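Local coordinates for Hydrogenase/urease maturation factor HypB (Helicobacter pylori, PDB 4LPS), which binds and slowly hydrolyses GTP as a G3E-family GTPase and binds nickel or zinc, serving nickel insertion into [NiFe] hydrogenase and the maturation of urease, at residues V155-S158 with V159-D163; A184-V187 with E188-N191. All blocks are in the same frame, centred on the assembly; numbering follows the deposited sequence.

Contact 1: residues V155-S158 with V159-D163; sequences VLLS and VPEGD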
loop_
_atom_site.group_PDB
_atom_site.type_symbol
_atom_site.label_atom_id
_atom_site.label_comp_id
_atom_site.label_asym_id
_atom_site.label_seq_id
_atom_site.Cartn_x
_atom_site.Cartn_y
_atom_site.Cartn_z
ATOM N N VAL A 155 -5.488 -0.278 -2.206
ATOM C CA VAL A 155 -5.773 1.078 -2.659
ATOM C C VAL A 155 -6.553 1.886 -1.620
ATOM O O VAL A 155 -7.574 1.432 -1.105
ATOM C CB VAL A 155 -6.567 1.063 -3.981
ATOM C CG1 VAL A 155 -6.850 2.480 -4.446
ATOM C CG2 VAL A 155 -5.796 0.301 -5.053
ATOM N N LEU A 156 -6.058 3.082 -1.310
ATOM C CA LEU A 156 -6.784 4.004 -0.445
ATOM C C LEU A 156 -7.605 4.982 -1.268
ATOM O O LEU A 156 -7.124 5.539 -2.256
ATOM C CB LEU A 156 -5.836 4.782 0.476
ATOM C CG LEU A 156 -5.213 4.091 1.691
ATOM C CD1 LEU A 156 -4.136 3.086 1.300
ATOM C CD2 LEU A 156 -4.645 5.136 2.640
ATOM N N LEU A 157 -8.860 5.156 -0.874
ATOM C CA LEU A 157 -9.685 6.240 -1.389
ATOM C C LEU A 157 -10.116 7.089 -0.204
ATOM O O LEU A 157 -10.856 6.620 0.662
ATOM C CB LEU A 157 -10.904 5.706 -2.148
ATOM C CG LEU A 157 -11.950 6.749 -2.550
ATOM C CD1 LEU A 157 -11.329 7.822 -3.428
ATOM C CD2 LEU A 157 -13.140 6.103 -3.252
ATOM N N SER A 158 -9.648 8.332 -0.154
ATOM C CA SER A 158 -9.956 9.184 0.983
ATOM C C SER A 158 -11.292 9.870 0.763
ATOM O O SER A 158 -11.663 10.178 -0.373
ATOM C CB SER A 158 -8.849 10.213 1.225
ATOM O OG SER A 158 -9.015 11.362 0.420
ATOM N N VAL A 159 -12.029 10.059 1.855
ATOM C CA VAL A 159 -13.353 10.671 1.808
ATOM C C VAL A 159 -13.363 12.020 1.070
ATOM O O VAL A 159 -14.241 12.247 0.237
ATOM C CB VAL A 159 -13.936 10.846 3.237
ATOM C CG1 VAL A 159 -15.071 11.855 3.251
ATOM C CG2 VAL A 159 -14.421 9.511 3.773
ATOM N N PRO A 160 -12.396 12.917 1.358
ATOM C CA PRO A 160 -12.432 14.202 0.646
ATOM C C PRO A 160 -12.269 14.116 -0.876
ATOM O O PRO A 160 -12.621 15.084 -1.550
ATOM C CB PRO A 160 -11.258 14.975 1.260
ATOM C CG PRO A 160 -11.060 14.363 2.601
ATOM C CD PRO A 160 -11.348 12.912 2.398
ATOM N N GLU A 161 -11.747 13.009 -1.402
ATOM C CA GLU A 161 -11.565 12.873 -2.851
ATOM C C GLU A 161 -12.891 12.738 -3.598
ATOM O O GLU A 161 -12.984 13.093 -4.772
ATOM C CB GLU A 161 -10.680 11.667 -3.182
ATOM C CG GLU A 161 -9.248 11.768 -2.680
ATOM C CD GLU A 161 -8.480 10.469 -2.831
ATOM O OE1 GLU A 161 -8.527 9.866 -3.926
ATOM O OE2 GLU A 161 -7.831 10.047 -1.850
ATOM N N GLY A 162 -13.912 12.230 -2.917
ATOM C CA GLY A 162 -15.211 12.030 -3.540
ATOM C C GLY A 162 -15.568 10.560 -3.665
ATOM O O GLY A 162 -14.704 9.727 -3.944
ATOM N N ASP A 163 -16.845 10.245 -3.468
ATOM C CA ASP A 163 -17.311 8.863 -3.460
ATOM C C ASP A 163 -17.527 8.308 -4.868
ATOM O O ASP A 163 -18.015 7.189 -5.035
ATOM C CB ASP A 163 -18.596 8.745 -2.622
ATOM C CG ASP A 163 -19.723 9.644 -3.123
ATOM O OD1 ASP A 163 -19.740 10.010 -4.317
ATOM O OD2 ASP A 163 -20.603 9.994 -2.307
HETATM O O HOH W 1 -7.006 7.815 -3.833
#

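Contact 2: residues A184-V187 with E188-N191; sequences ADMV and EVFN. With GDP (guanosine-5'-diphosphate), chain D.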
loop_
_atom_site.group_PDB
_atom_site.type_symbol
_atom_site.label_atom_id
_atom_site.label_comp_id
_atom_site.label_asym_id
_atom_site.label_seq_id
_atom_site.Cartn_x
_atom_site.Cartn_y
_atom_site.Cartn_z
ATOM N N ALA A 184 -12.148 8.347 7.298
ATOM C CA ALA A 184 -13.562 8.032 7.472
ATOM C C ALA A 184 -14.252 8.948 8.487
ATOM O O ALA A 184 -15.481 9.032 8.521
ATOM C CB ALA A 184 -13.720 6.577 7.885
ATOM N N ASP A 185 -13.458 9.629 9.309
ATOM C CA ASP A 185 -13.979 10.640 10.225
ATOM C C ASP A 185 -14.640 11.813 9.494
ATOM O O ASP A 185 -15.391 12.581 10.096
ATOM C CB ASP A 185 -12.860 11.156 11.133
ATOM C CG ASP A 185 -11.648 11.625 10.351
ATOM O OD1 ASP A 185 -10.979 10.779 9.720
ATOM O OD2 ASP A 185 -11.357 12.841 10.372
ATOM N N MET A 186 -14.349 11.947 8.200
ATOM C CA MET A 186 -14.807 13.089 7.408
ATOM C C MET A 186 -16.078 12.824 6.592
ATOM O O MET A 186 -16.494 13.674 5.800
ATOM C CB MET A 186 -13.685 13.543 6.467
ATOM C CG MET A 186 -12.462 14.116 7.174
ATOM S SD MET A 186 -12.733 15.808 7.732
ATOM C CE MET A 186 -11.645 15.886 9.154
ATOM N N VAL A 187 -16.685 11.653 6.776
ATOM C CA VAL A 187 -17.831 11.239 5.960
ATOM C C VAL A 187 -18.993 12.236 5.999
ATOM O O VAL A 187 -19.568 12.571 4.961
ATOM C CB VAL A 187 -18.353 9.853 6.399
ATOM C CG1 VAL A 187 -19.755 9.599 5.860
ATOM C CG2 VAL A 187 -17.404 8.763 5.937
ATOM N N GLU A 188 -19.325 12.716 7.193
ATOM C CA GLU A 188 -20.481 13.591 7.368
ATOM C C GLU A 188 -20.304 14.980 6.748
ATOM O O GLU A 188 -21.206 15.477 6.065
ATOM C CB GLU A 188 -20.810 13.727 8.857
ATOM C CG GLU A 188 -22.284 13.965 9.137
ATOM C CD GLU A 188 -22.642 13.808 10.604
ATOM O OE1 GLU A 188 -22.462 14.777 11.373
ATOM O OE2 GLU A 188 -23.109 12.711 10.984
ATOM N N VAL A 189 -19.159 15.612 6.995
ATOM C CA VAL A 189 -18.916 16.955 6.468
ATOM C C VAL A 189 -18.793 16.986 4.940
ATOM O O VAL A 189 -18.999 18.032 4.324
ATOM C CB VAL A 189 -17.647 17.585 7.090
ATOM C CG1 VAL A 189 -17.880 17.908 8.557
ATOM C CG2 VAL A 189 -16.461 16.658 6.939
ATOM N N PHE A 190 -18.474 15.848 4.328
ATOM C CA PHE A 190 -18.379 15.776 2.872
ATOM C C PHE A 190 -19.604 15.146 2.204
ATOM O O PHE A 190 -19.648 15.034 0.975
ATOM C CB PHE A 190 -17.121 15.007 2.462
ATOM C CG PHE A 190 -15.862 15.824 2.526
ATOM C CD1 PHE A 190 -15.489 16.617 1.451
ATOM C CD2 PHE A 190 -15.054 15.805 3.655
ATOM C CE1 PHE A 190 -14.335 17.376 1.497
ATOM C CE2 PHE A 190 -13.896 16.561 3.708
ATOM C CZ PHE A 190 -13.537 17.349 2.628
ATOM N N ASN A 191 -20.588 14.742 3.007
ATOM C CA ASN A 191 -21.769 14.043 2.504
ATOM C C ASN A 191 -21.344 12.851 1.640
ATOM O O ASN A 191 -21.928 12.576 0.588
ATOM C CB ASN A 191 -22.673 14.998 1.715
ATOM C CG ASN A 191 -23.012 16.263 2.495
ATOM O OD1 ASN A 191 -23.786 16.232 3.455
ATOM N ND2 ASN A 191 -22.429 17.384 2.081
HETATM P PB GDP D . -0.162 10.500 1.959
HETATM O O1B GDP D . 0.357 11.676 1.171
HETATM O O2B GDP D . 0.981 9.700 2.530
HETATM O O3B GDP D . -0.971 9.588 1.071
HETATM O O3A GDP D . -1.118 11.028 3.136
HETATM P PA GDP D . -0.570 11.789 4.447
HETATM O O1A GDP D . -0.231 10.789 5.522
HETATM O O2A GDP D . 0.606 12.679 4.138
HETATM O "O5'" GDP D . -1.855 12.626 4.902
HETATM C "C5'" GDP D . -2.177 13.863 4.271
HETATM C "C4'" GDP D . -3.039 14.681 5.221
HETATM O "O4'" GDP D . -4.189 13.923 5.599
HETATM C "C3'" GDP D . -2.286 14.990 6.501
HETATM O "O3'" GDP D . -2.602 16.332 6.881
HETATM C "C2'" GDP D . -2.858 14.048 7.535
HETATM O "O2'" GDP D . -2.860 14.657 8.825
HETATM C "C1'" GDP D . -4.273 13.853 7.026
HETATM N N9 GDP D . -4.855 12.549 7.412
HETATM C C8 GDP D . -4.315 11.322 7.278
HETATM N N7 GDP D . -5.175 10.373 7.726
HETATM C C5 GDP D . -6.296 10.996 8.144
HETATM C C6 GDP D . -7.601 10.604 8.726
HETATM O O6 GDP D . -7.872 9.406 8.946
HETATM N N1 GDP D . -8.484 11.569 9.010
HETATM C C2 GDP D . -8.218 12.870 8.784
HETATM N N2 GDP D . -9.152 13.800 9.094
HETATM N N3 GDP D . -7.048 13.301 8.253
HETATM C C4 GDP D . -6.075 12.426 7.923
HETATM O O HOH W 2 -17.399 14.293 9.227
HETATM O O HOH W 3 -18.541 11.493 9.651
#

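Contact 1: residues V155-S158 with V159-D163
E161 reaches back with an extended side chain over the end of the strand and takes two bonds from S158 on a single carboxylate oxygen. The backbone N of S158 donates to OE2 of E161 at 3.0 Å, arriving from above the carboxylate plane, 71° out of it. The hydroxyl OG of S158 donates to the same OE2 at 2.9 Å, on its anti side and much nearer the plane. In S158, OG is lodged between the backbone N and the carbonyl carbon (chi1 85°), which presents hydroxyl and amide together to the glutamate. S57 adds a further hydrogen bond at OE2, so this oxygen is gripped from several directions and the carboxylate is probably held as an anion. E161 N donates to S158 O, three residues back, at 3.0 Å, at the start of the 3-10 turn 159-161.

This polar knot is the tight part, with L157 and S158 buried. Beside it, L157 lays CD1 against OE1 of E161 at 3.5 Å, the two side chains running obliquely past each other. OE1 is hydrogen-bonded to S54 and takes a bond from a water 2.6 Å away, which also donates to L156 O. The side from P160 to D163 is more open, and D163 turns from the strand to form a salt bridge with R193.

Through S54 and S57 of the P-loop, the latter in the GDP pocket, E161 ties that loop to the end of strand 152-158, which lies between strands 47-52 and 178-182 of the parallel sheet. L157 reaches toward helices 165-168 and 170-174, while L156 and S158 touch strand 178-182.

Contact 2: residues A184-V187 with E188-N191
M186 and F190 are joined through the backbone where a short 3-10 segment, 184-186, runs on into a type I beta turn from E188 to N191. F190 N donates to M186 O at 3.3 Å, nearly in line with the C=O bond, and N191 N returns to E188 O to close the turn. Two waters tie D185 O to the amides of V189 and E188, the latter through a long, weak bond to D185 O.

The carbonyl oxygen of M186 also lies at the edge of the F190 ring, in its plane, 3.3 Å from CD2. Near it, M186 CB meets the same CD2, while SD touches CG2 of V189 at 3.9 Å. A bend at chi2 (-78°) carries the methionine tip away from the turn, so that CE comes within 3.3 Å of GDP N2. D185 reads the guanine edge with both oxygens: N1 donates to OD1 and N2 to OD2, each at 2.7 Å and almost straight. D185 is the aspartate, and K183 the lysine, of the G4 (NKxD-type) motif, here S-K-A-D. S214 also bonds OD1.

The piece lies at the surface between strand 178-182 and helix 194-204, with A184 backbone-bonded to M213 beside strand 210-212.

Contact 1 ends strand 152-158, and contact 2 lies in the loop after the neighbouring strand 178-182, their centres 11 Å apart. V159 and P160 join them: V159 CG1 packs on M186 O at 3.4 Å, V159 CG2 meets V187 CG2 at 3.8 Å, and P160 CB lies 3.6 Å from F190 CZ. The loop that recognises guanine thus rests on the turn that follows strand 152-158. Contact 2 grips the base directly, whereas in contact 1 the side chain of P160 is about 7 Å from a bound GDP, and that of E161 about 12 Å from the magnesium ion. P160 and E161, with F190 of contact 2 and K165, line a further GDP pocket seen in the crystal.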